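Local coordinates for PPC domain-containing protein (Archaeoglobus fulgidus, PDB 2H6L) that is of unknown function but binds zinc ions and belongs to the plant and prokaryote conserved (PPC) domain family, with three chains in its assembly, at residues A[85-90]-A[125-130]; A[59-64]-A[133-138]; A[20-25]-A[70-75]. One frame throughout, in Å; residues are numbered along the deposited sequence.

Contact 1 of 3, residues A[85-90]-A[125-130]. With ZN (zinc ion), chain D.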
loop_
_atom_site.group_PDB
_atom_site.type_symbol
_atom_site.label_atom_id
_atom_site.label_comp_id
_atom_site.label_asym_id
_atom_site.label_seq_id
_atom_site.Cartn_x
_atom_site.Cartn_y
_atom_site.Cartn_z
ATOM N N LYS A 85 -14.424 -16.733 -11.896
ATOM C CA LYS A 85 -15.062 -15.787 -10.990
ATOM C C LYS A 85 -14.010 -14.894 -10.349
ATOM O O LYS A 85 -12.865 -15.306 -10.153
ATOM C CB LYS A 85 -15.853 -16.523 -9.905
ATOM C CG LYS A 85 -15.000 -17.337 -8.951
ATOM C CD LYS A 85 -15.848 -17.997 -7.868
ATOM C CE LYS A 85 -16.522 -16.968 -6.973
ATOM N NZ LYS A 85 -17.313 -17.607 -5.882
ATOM N N PRO A 86 -14.384 -13.654 -10.010
ATOM C CA PRO A 86 -13.407 -12.753 -9.389
ATOM C C PRO A 86 -12.733 -13.367 -8.160
ATOM O O PRO A 86 -13.395 -13.805 -7.217
ATOM C CB PRO A 86 -14.238 -11.507 -9.069
ATOM C CG PRO A 86 -15.651 -12.032 -8.983
ATOM C CD PRO A 86 -15.709 -13.025 -10.101
ATOM N N PHE A 87 -11.405 -13.399 -8.190
ATOM C CA PHE A 87 -10.626 -13.974 -7.103
ATOM C C PHE A 87 -9.653 -12.956 -6.501
ATOM O O PHE A 87 -8.895 -12.310 -7.223
ATOM C CB PHE A 87 -9.850 -15.178 -7.624
ATOM C CG PHE A 87 -8.952 -15.801 -6.602
ATOM C CD1 PHE A 87 -9.478 -16.577 -5.577
ATOM C CD2 PHE A 87 -7.577 -15.602 -6.658
ATOM C CE1 PHE A 87 -8.649 -17.150 -4.621
ATOM C CE2 PHE A 87 -6.737 -16.168 -5.708
ATOM C CZ PHE A 87 -7.274 -16.946 -4.685
ATOM N N CYS A 88 -9.679 -12.820 -5.176
ATOM C CA CYS A 88 -8.806 -11.875 -4.483
ATOM C C CYS A 88 -7.502 -12.503 -3.999
ATOM O O CYS A 88 -7.499 -13.594 -3.437
ATOM C CB CYS A 88 -9.519 -11.264 -3.266
ATOM S SG CYS A 88 -10.950 -10.209 -3.612
ATOM N N HIS A 89 -6.396 -11.798 -4.233
ATOM C CA HIS A 89 -5.079 -12.216 -3.777
ATOM C C HIS A 89 -4.637 -11.049 -2.908
ATOM O O HIS A 89 -4.303 -9.984 -3.419
ATOM C CB HIS A 89 -4.096 -12.368 -4.932
ATOM C CG HIS A 89 -2.742 -12.833 -4.497
ATOM N ND1 HIS A 89 -1.669 -12.925 -5.359
ATOM C CD2 HIS A 89 -2.290 -13.240 -3.287
ATOM C CE1 HIS A 89 -0.616 -13.368 -4.698
ATOM N NE2 HIS A 89 -0.964 -13.568 -3.438
ATOM N N ILE A 90 -4.624 -11.251 -1.600
ATOM C CA ILE A 90 -4.275 -10.172 -0.687
ATOM C C ILE A 90 -3.189 -10.499 0.318
ATOM O O ILE A 90 -3.163 -11.584 0.893
ATOM C CB ILE A 90 -5.518 -9.730 0.117
ATOM C CG1 ILE A 90 -6.652 -9.372 -0.840
ATOM C CG2 ILE A 90 -5.164 -8.551 1.031
ATOM C CD1 ILE A 90 -8.007 -9.281 -0.167
ATOM N N PRO A 125 -6.698 -10.959 -16.021
ATOM C CA PRO A 125 -5.762 -12.084 -16.005
ATOM C C PRO A 125 -6.412 -13.288 -15.325
ATOM O O PRO A 125 -7.177 -13.137 -14.365
ATOM C CB PRO A 125 -4.566 -11.534 -15.233
ATOM C CG PRO A 125 -5.174 -10.515 -14.329
ATOM C CD PRO A 125 -6.199 -9.839 -15.205
ATOM N N GLU A 126 -6.122 -14.474 -15.853
ATOM C CA GLU A 126 -6.669 -15.706 -15.315
ATOM C C GLU A 126 -5.561 -16.475 -14.612
ATOM O O GLU A 126 -4.425 -16.522 -15.091
ATOM C CB GLU A 126 -7.249 -16.564 -16.438
ATOM C CG GLU A 126 -8.308 -15.879 -17.281
ATOM C CD GLU A 126 -8.938 -16.824 -18.284
ATOM O OE1 GLU A 126 -9.543 -17.823 -17.840
ATOM O OE2 GLU A 126 -8.827 -16.575 -19.504
ATOM N N ARG A 127 -5.892 -17.078 -13.480
ATOM C CA ARG A 127 -4.918 -17.841 -12.720
ATOM C C ARG A 127 -4.927 -19.317 -13.107
ATOM O O ARG A 127 -5.964 -19.981 -13.061
ATOM C CB ARG A 127 -5.181 -17.685 -11.218
ATOM C CG ARG A 127 -4.825 -16.301 -10.676
ATOM C CD ARG A 127 -5.083 -16.170 -9.180
ATOM N NE ARG A 127 -4.806 -14.812 -8.714
ATOM C CZ ARG A 127 -3.587 -14.298 -8.587
ATOM N NH1 ARG A 127 -2.521 -15.032 -8.883
ATOM N NH2 ARG A 127 -3.432 -13.045 -8.178
ATOM N N ALA A 128 -3.764 -19.818 -13.509
ATOM C CA ALA A 128 -3.615 -21.220 -13.893
ATOM C C ALA A 128 -2.405 -21.778 -13.153
ATOM O O ALA A 128 -1.464 -21.042 -12.840
ATOM C CB ALA A 128 -3.417 -21.342 -15.406
ATOM N N PHE A 129 -2.432 -23.075 -12.864
ATOM C CA PHE A 129 -1.326 -23.695 -12.154
ATOM C C PHE A 129 0.002 -23.460 -12.871
ATOM O O PHE A 129 0.109 -23.620 -14.090
ATOM C CB PHE A 129 -1.547 -25.198 -12.015
ATOM C CG PHE A 129 -0.501 -25.884 -11.176
ATOM C CD1 PHE A 129 -0.525 -25.783 -9.791
ATOM C CD2 PHE A 129 0.516 -26.618 -11.772
ATOM C CE1 PHE A 129 0.446 -26.409 -9.010
ATOM C CE2 PHE A 129 1.491 -27.247 -10.998
ATOM C CZ PHE A 129 1.455 -27.141 -9.617
ATOM N N ASP A 130 1.011 -23.076 -12.101
ATOM C CA ASP A 130 2.338 -22.846 -12.640
ATOM C C ASP A 130 3.268 -23.873 -11.999
ATOM O O ASP A 130 3.397 -23.928 -10.779
ATOM C CB ASP A 130 2.809 -21.436 -12.306
ATOM C CG ASP A 130 4.233 -21.196 -12.732
ATOM O OD1 ASP A 130 4.487 -21.121 -13.953
ATOM O OD2 ASP A 130 5.100 -21.098 -11.840
HETATM ZN ZN ZN D . 0.078 -14.509 -1.742
HETATM O O HOH W 1 -6.387 -11.979 -7.718
#
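Arg127 runs up against Phe87 and His89, two residues on the same face of strand 85-96, at the second shell of the zinc site. Its side chain is extended from CG to NE and crosses both rings at about a right angle, so different parts of one arginine serve two neighbours. The aliphatic part and NE meet Phe87: Arg127 CD lies 3.6 Å and NE 3.5 Å from Phe87 CD2. NE approaches the ring edge near its plane, and the ring and guanidinium planes stand 74° apart, which excludes a stacked cation-pi arrangement here.

Further out, NH2 reaches the edge of the imidazole, 3.3 Å from His89 ND1, with the planes turned 85° to each other. This pair is not a hydrogen bond, since both nitrogens are donors. Each has an acceptor elsewhere: His89 ND1 donates to Glu114 OE1 of the second subunit, while Arg127 NH2 makes a weak hydrogen bond to Asn78 OD1 and NH1 a salt bridge with OE2 of the same Glu114. Its negative charge probably offsets the nearby guanidinium and may make the imidazole a stronger metal ligand. Arg127 NH1 also donates to Phe136 O, which ties the guanidinium to the adjoining strand 136-138.

His89 holds CG anti to its backbone N (chi1 -178°), directing NE2 to the zinc ion at 2.2 Å, where His91 and His104 are further ligands. The backbones stay well separated, with CA atoms of Phe87 and Arg127 8.9 Å apart, so side chains and solvent make the junction. One water lies in the guanidinium plane, accepts from Arg127 NH2 at 3.2 Å and sits 2.6 Å from Phe87 O, to which it can donate, though it has more acceptors in reach than protons.

Contact 2 of 3, residues A[59-64]-A[133-138]. With ACY (acetic acid), chain E.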
loop_
_atom_site.group_PDB
_atom_site.type_symbol
_atom_site.label_atom_id
_atom_site.label_comp_id
_atom_site.label_asym_id
_atom_site.label_seq_id
_atom_site.Cartn_x
_atom_site.Cartn_y
_atom_site.Cartn_z
ATOM N N LYS A 59 6.570 -26.170 -1.764
ATOM C CA LYS A 59 5.499 -25.668 -2.617
ATOM C C LYS A 59 4.121 -25.795 -1.979
ATOM O O LYS A 59 3.195 -26.350 -2.573
ATOM C CB LYS A 59 5.522 -26.401 -3.969
ATOM C CG LYS A 59 6.786 -26.142 -4.785
ATOM C CD LYS A 59 7.078 -27.273 -5.771
ATOM C CE LYS A 59 6.101 -27.294 -6.935
ATOM N NZ LYS A 59 6.279 -26.110 -7.822
ATOM N N GLU A 60 3.988 -25.286 -0.761
ATOM C CA GLU A 60 2.710 -25.313 -0.069
ATOM C C GLU A 60 2.640 -24.218 0.997
ATOM O O GLU A 60 3.659 -23.794 1.555
ATOM C CB GLU A 60 2.447 -26.702 0.535
ATOM C CG GLU A 60 3.329 -27.110 1.703
ATOM C CD GLU A 60 3.134 -28.579 2.087
ATOM O OE1 GLU A 60 3.680 -29.461 1.390
ATOM O OE2 GLU A 60 2.421 -28.854 3.076
ATOM N N TYR A 61 1.432 -23.737 1.254
ATOM C CA TYR A 61 1.255 -22.684 2.241
ATOM C C TYR A 61 1.362 -23.223 3.662
ATOM O O TYR A 61 1.123 -24.409 3.914
ATOM C CB TYR A 61 -0.095 -21.997 2.036
ATOM C CG TYR A 61 -0.101 -20.969 0.923
ATOM C CD1 TYR A 61 0.542 -19.740 1.079
ATOM C CD2 TYR A 61 -0.757 -21.218 -0.282
ATOM C CE1 TYR A 61 0.530 -18.781 0.061
ATOM C CE2 TYR A 61 -0.774 -20.266 -1.305
ATOM C CZ TYR A 61 -0.129 -19.049 -1.125
ATOM O OH TYR A 61 -0.142 -18.099 -2.119
ATOM N N VAL A 62 1.757 -22.341 4.574
ATOM C CA VAL A 62 1.896 -22.654 5.986
ATOM C C VAL A 62 1.139 -21.527 6.670
ATOM O O VAL A 62 1.599 -20.390 6.682
ATOM C CB VAL A 62 3.369 -22.619 6.423
ATOM C CG1 VAL A 62 3.481 -22.902 7.904
ATOM C CG2 VAL A 62 4.172 -23.645 5.624
ATOM N N LYS A 63 -0.024 -21.836 7.230
ATOM C CA LYS A 63 -0.836 -20.807 7.856
ATOM C C LYS A 63 -0.646 -20.596 9.347
ATOM O O LYS A 63 -0.159 -21.467 10.072
ATOM C CB LYS A 63 -2.318 -21.055 7.554
ATOM C CG LYS A 63 -2.835 -22.429 7.947
ATOM C CD LYS A 63 -4.318 -22.581 7.614
ATOM C CE LYS A 63 -4.581 -22.418 6.123
ATOM N NZ LYS A 63 -6.036 -22.481 5.794
ATOM N N LYS A 64 -1.025 -19.401 9.786
ATOM C CA LYS A 64 -0.930 -19.013 11.180
ATOM C C LYS A 64 -2.275 -18.433 11.597
ATOM O O LYS A 64 -2.862 -17.617 10.881
ATOM C CB LYS A 64 0.173 -17.966 11.375
ATOM C CG LYS A 64 0.363 -17.554 12.826
ATOM C CD LYS A 64 1.482 -16.541 12.997
ATOM C CE LYS A 64 1.705 -16.248 14.467
ATOM N NZ LYS A 64 1.852 -17.519 15.233
ATOM N N THR A 133 6.495 -22.519 -9.649
ATOM C CA THR A 133 6.243 -22.106 -8.269
ATOM C C THR A 133 5.255 -22.974 -7.489
ATOM O O THR A 133 5.279 -22.981 -6.255
ATOM C CB THR A 133 5.732 -20.653 -8.220
ATOM O OG1 THR A 133 4.500 -20.559 -8.944
ATOM C CG2 THR A 133 6.767 -19.695 -8.838
ATOM N N GLY A 134 4.395 -23.698 -8.204
ATOM C CA GLY A 134 3.397 -24.542 -7.559
ATOM C C GLY A 134 2.227 -23.669 -7.154
ATOM O O GLY A 134 1.329 -24.077 -6.420
ATOM N N LEU A 135 2.257 -22.444 -7.661
ATOM C CA LEU A 135 1.252 -21.428 -7.387
ATOM C C LEU A 135 0.317 -21.314 -8.589
ATOM O O LEU A 135 0.577 -21.894 -9.643
ATOM C CB LEU A 135 1.974 -20.097 -7.172
ATOM C CG LEU A 135 1.706 -19.185 -5.979
ATOM C CD1 LEU A 135 1.568 -19.983 -4.691
ATOM C CD2 LEU A 135 2.870 -18.201 -5.879
ATOM N N PHE A 136 -0.774 -20.576 -8.427
ATOM C CA PHE A 136 -1.699 -20.358 -9.530
ATOM C C PHE A 136 -1.449 -18.938 -10.022
ATOM O O PHE A 136 -2.009 -17.980 -9.485
ATOM C CB PHE A 136 -3.150 -20.508 -9.070
ATOM C CG PHE A 136 -3.592 -21.935 -8.926
ATOM C CD1 PHE A 136 -3.351 -22.641 -7.756
ATOM C CD2 PHE A 136 -4.233 -22.581 -9.976
ATOM C CE1 PHE A 136 -3.743 -23.973 -7.629
ATOM C CE2 PHE A 136 -4.629 -23.911 -9.865
ATOM C CZ PHE A 136 -4.383 -24.610 -8.687
ATOM N N LEU A 137 -0.602 -18.813 -11.042
ATOM C CA LEU A 137 -0.234 -17.511 -11.595
ATOM C C LEU A 137 -0.973 -17.138 -12.874
ATOM O O LEU A 137 -1.574 -17.988 -13.529
ATOM C CB LEU A 137 1.279 -17.472 -11.831
ATOM C CG LEU A 137 2.082 -17.904 -10.596
ATOM C CD1 LEU A 137 3.583 -17.718 -10.840
ATOM C CD2 LEU A 137 1.635 -17.093 -9.397
ATOM N N TRP A 138 -0.918 -15.857 -13.227
ATOM C CA TRP A 138 -1.599 -15.351 -14.414
ATOM C C TRP A 138 -1.059 -15.907 -15.727
ATOM O O TRP A 138 0.151 -15.954 -15.951
ATOM C CB TRP A 138 -1.543 -13.821 -14.442
ATOM C CG TRP A 138 -2.242 -13.182 -13.283
ATOM C CD1 TRP A 138 -3.372 -13.627 -12.664
ATOM C CD2 TRP A 138 -1.895 -11.945 -12.641
ATOM N NE1 TRP A 138 -3.753 -12.749 -11.679
ATOM C CE2 TRP A 138 -2.864 -11.706 -11.640
ATOM C CE3 TRP A 138 -0.856 -11.016 -12.813
ATOM C CZ2 TRP A 138 -2.838 -10.575 -10.814
ATOM C CZ3 TRP A 138 -0.826 -9.886 -11.989
ATOM C CH2 TRP A 138 -1.815 -9.680 -11.001
HETATM C C ACY E . 2.451 -16.014 -2.185
HETATM O O ACY E . 1.860 -15.830 -1.145
HETATM O OXT ACY E . 3.246 -17.092 -2.330
HETATM C CH3 ACY E . 2.299 -15.034 -3.310
HETATM O O HOH W 2 1.820 -26.157 -5.073
#
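One wall of the zinc pocket is built where Tyr61, from strand 60-66, meets Leu135, from the turn before strand 136-138. The two side chains cross at about a right angle, and the leucine methyl CD1 touches the phenol end, 3.6 Å from Tyr61 OH and 4.1 Å from Tyr61 CZ. Leu135 turns its other methyl to the bound acetic acid, CD2 lying 3.7 Å from OXT. That molecule, probably from the crystallisation liquor, places its O at the edge of the Tyr61 ring, in plane, where it accepts a weak hydrogen bond of 3.2 Å from Tyr61 OH. The same O of the acetic acid is close enough to the zinc ion to coordinate it. The tyrosine ring also meets that of His104, a zinc ligand, and lies edge-to-face with Tyr54 and Phe106, which probably limit its freedom to turn.

At the outer end, Lys59 arches over the turn. Bends at chi3 (72°) and chi4 (68°) curl the chain back, bringing NZ to 3.1 Å from Gly134 N. Two donors meet there, so no bond joins them; the ammonium instead donates to Glu131 O. Gly134 has a positive phi, and the preceding residue shapes the turn: Thr133 OG1 accepts from Leu135 N with an N-H...O angle of 146°, an ST turn. A water links the backbones, donating to Lys59 O at 2.9 Å and to Gly134 O.

Lys59, itself with a positive phi, begins a G1 beta bulge with Glu60 against strand 45-55. The whole is thus a bulged beta hairpin facing an ST turn, joined beside a histidine zinc site with an exogenous ligand.

Contact 3 of 3, residues A[20-25]-A[70-75]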
loop_
_atom_site.group_PDB
_atom_site.type_symbol
_atom_site.label_atom_id
_atom_site.label_comp_id
_atom_site.label_asym_id
_atom_site.label_seq_id
_atom_site.Cartn_x
_atom_site.Cartn_y
_atom_site.Cartn_z
ATOM N N LYS A 20 -18.095 -9.968 9.839
ATOM C CA LYS A 20 -18.101 -10.801 8.635
ATOM C C LYS A 20 -16.687 -10.901 8.069
ATOM O O LYS A 20 -15.856 -10.040 8.341
ATOM C CB LYS A 20 -19.021 -10.192 7.573
ATOM C CG LYS A 20 -20.463 -10.014 8.017
ATOM C CD LYS A 20 -21.141 -11.357 8.254
ATOM C CE LYS A 20 -22.603 -11.167 8.662
ATOM N NZ LYS A 20 -23.350 -12.459 8.704
ATOM N N ASP A 21 -16.424 -11.933 7.267
ATOM C CA ASP A 21 -15.095 -12.118 6.682
ATOM C C ASP A 21 -14.704 -11.008 5.715
ATOM O O ASP A 21 -15.469 -10.627 4.832
ATOM C CB ASP A 21 -14.997 -13.459 5.953
ATOM C CG ASP A 21 -13.586 -13.745 5.460
ATOM O OD1 ASP A 21 -12.712 -14.022 6.304
ATOM O OD2 ASP A 21 -13.344 -13.675 4.238
ATOM N N LEU A 22 -13.487 -10.510 5.876
ATOM C CA LEU A 22 -12.989 -9.434 5.041
ATOM C C LEU A 22 -12.931 -9.838 3.569
ATOM O O LEU A 22 -13.498 -9.163 2.718
ATOM C CB LEU A 22 -11.604 -9.002 5.539
ATOM C CG LEU A 22 -11.204 -7.558 5.226
ATOM C CD1 LEU A 22 -9.930 -7.180 5.967
ATOM C CD2 LEU A 22 -11.031 -7.409 3.733
ATOM N N VAL A 23 -12.257 -10.948 3.272
ATOM C CA VAL A 23 -12.139 -11.406 1.895
ATOM C C VAL A 23 -13.498 -11.683 1.264
ATOM O O VAL A 23 -13.766 -11.261 0.143
ATOM C CB VAL A 23 -11.293 -12.690 1.796
ATOM C CG1 VAL A 23 -11.034 -13.031 0.331
ATOM C CG2 VAL A 23 -9.989 -12.512 2.544
ATOM N N ARG A 24 -14.359 -12.391 1.987
ATOM C CA ARG A 24 -15.684 -12.730 1.470
ATOM C C ARG A 24 -16.534 -11.521 1.091
ATOM O O ARG A 24 -17.219 -11.537 0.063
ATOM C CB ARG A 24 -16.445 -13.589 2.483
ATOM C CG ARG A 24 -15.760 -14.909 2.813
ATOM C CD ARG A 24 -15.681 -15.825 1.603
ATOM N NE ARG A 24 -14.902 -17.028 1.886
ATOM C CZ ARG A 24 -14.752 -18.046 1.043
ATOM N NH1 ARG A 24 -15.332 -18.016 -0.150
ATOM N NH2 ARG A 24 -14.018 -19.093 1.389
ATOM N N GLN A 25 -16.500 -10.475 1.913
ATOM C CA GLN A 25 -17.284 -9.278 1.631
ATOM C C GLN A 25 -16.834 -8.606 0.346
ATOM O O GLN A 25 -17.653 -8.208 -0.475
ATOM C CB GLN A 25 -17.186 -8.289 2.786
ATOM C CG GLN A 25 -17.818 -8.804 4.059
ATOM C CD GLN A 25 -17.933 -7.740 5.127
ATOM O OE1 GLN A 25 -18.639 -6.747 4.957
ATOM N NE2 GLN A 25 -17.236 -7.943 6.235
ATOM N N LEU A 70 -6.547 -7.192 16.028
ATOM C CA LEU A 70 -5.332 -6.636 15.437
ATOM C C LEU A 70 -5.667 -5.489 14.500
ATOM O O LEU A 70 -6.746 -5.450 13.915
ATOM C CB LEU A 70 -4.587 -7.725 14.654
ATOM C CG LEU A 70 -3.348 -8.427 15.230
ATOM C CD1 LEU A 70 -3.354 -8.416 16.736
ATOM C CD2 LEU A 70 -3.303 -9.857 14.698
ATOM N N GLU A 71 -4.740 -4.545 14.369
ATOM C CA GLU A 71 -4.934 -3.420 13.468
ATOM C C GLU A 71 -4.506 -3.875 12.081
ATOM O O GLU A 71 -3.575 -4.669 11.948
ATOM C CB GLU A 71 -4.036 -2.245 13.861
ATOM C CG GLU A 71 -4.340 -1.590 15.193
ATOM C CD GLU A 71 -5.439 -0.571 15.079
ATOM O OE1 GLU A 71 -5.306 0.339 14.231
ATOM O OE2 GLU A 71 -6.431 -0.671 15.829
ATOM N N ILE A 72 -5.188 -3.390 11.052
ATOM C CA ILE A 72 -4.789 -3.713 9.694
ATOM C C ILE A 72 -3.753 -2.633 9.430
ATOM O O ILE A 72 -4.096 -1.491 9.141
ATOM C CB ILE A 72 -5.931 -3.550 8.687
ATOM C CG1 ILE A 72 -7.082 -4.501 9.027
ATOM C CG2 ILE A 72 -5.419 -3.847 7.282
ATOM C CD1 ILE A 72 -8.286 -4.329 8.120
ATOM N N LEU A 73 -2.484 -2.991 9.567
ATOM C CA LEU A 73 -1.406 -2.033 9.368
ATOM C C LEU A 73 -1.162 -1.774 7.894
ATOM O O LEU A 73 -0.694 -0.698 7.500
ATOM C CB LEU A 73 -0.142 -2.552 10.036
ATOM C CG LEU A 73 -0.349 -2.895 11.510
ATOM C CD1 LEU A 73 0.949 -3.421 12.109
ATOM C CD2 LEU A 73 -0.823 -1.652 12.266
ATOM N N SER A 74 -1.499 -2.774 7.081
ATOM C CA SER A 74 -1.339 -2.698 5.640
ATOM C C SER A 74 -2.079 -3.862 4.989
ATOM O O SER A 74 -1.933 -5.011 5.404
ATOM C CB SER A 74 0.146 -2.757 5.263
ATOM O OG SER A 74 0.309 -2.724 3.855
ATOM N N LEU A 75 -2.883 -3.543 3.982
ATOM C CA LEU A 75 -3.649 -4.532 3.236
ATOM C C LEU A 75 -3.577 -4.107 1.776
ATOM O O LEU A 75 -4.000 -3.010 1.409
ATOM C CB LEU A 75 -5.105 -4.565 3.716
ATOM C CG LEU A 75 -5.936 -5.756 3.214
ATOM C CD1 LEU A 75 -7.054 -6.029 4.203
ATOM C CD2 LEU A 75 -6.482 -5.487 1.813
#
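Leu22 pushes its methyl CD1 against two methyls of strand 70-82, lying 3.6 Å from Leu75 CD1 and 3.9 Å from Ile72 CD1. Both meetings are tip to tip: the side chains reach toward each other from helix and strand and touch through one terminal carbon apiece, bridging a backbone gap of 10.7 Å between the CA atoms of Leu22 and Leu75. An extended leucine makes this span possible, since Leu22 keeps CG roughly anti to its backbone N (chi1 -154°) and CD1 continues outward. The buried area is small, 94 Å² over both sides, yet all three residues are buried.

Ile72 and Leu75 are three positions apart, which in a regular strand would place them on opposite faces. Here the classic beta bulge at Leu73 and Ser74 inserts the extra residue, and both side chains start toward the helix. Around them the apolar layer extends to Val110 and Leu16 beside Leu22, and to Ile90 and Val92 beside Leu75.

Asp21 is the N-cap of the helix. Its OD2 accepts from Arg24 N at 2.8 Å with an N-H...O angle of 161°, on the anti side and 17° out of the carboxylate plane. OD1 accepts from Ala108 N, so one carboxylate ties the helix start to strand 99-110 as well. A weak bond from Gln25 NE2 to Lys20 O, 3.3 Å long, adds to the turn.

Across the subunit interface, Ile72 O accepts from ND1 of His91, a zinc ligand, of the third subunit. The contact is part of the hydrophobic core, in which a capped helix packs on the curled antiparallel sheet of the PPC domain.

Overall arrangement
Contacts 1 and 3 are buried and contact 2 lies at the surface. Contact 3 is purely apolar across its segments and sits on the opposite side of the chain's centre from contact 1, yet neighbouring strands 70-82 and 85-96 connect them, with Ile90 packed on Leu75. Contacts 1 and 2 share the small sheet of strands 127-129 and 136-138: Ala128 N lies 2.9 Å from Leu137 O, a probable hydrogen bond. Both approach the zinc, contact 1 through a ligand and its charged second shell, contact 2 through a phenol and a leucine beside the exogenous acetic acid. Each of these two has a water bridging its segments, and none is found between those of contact 3.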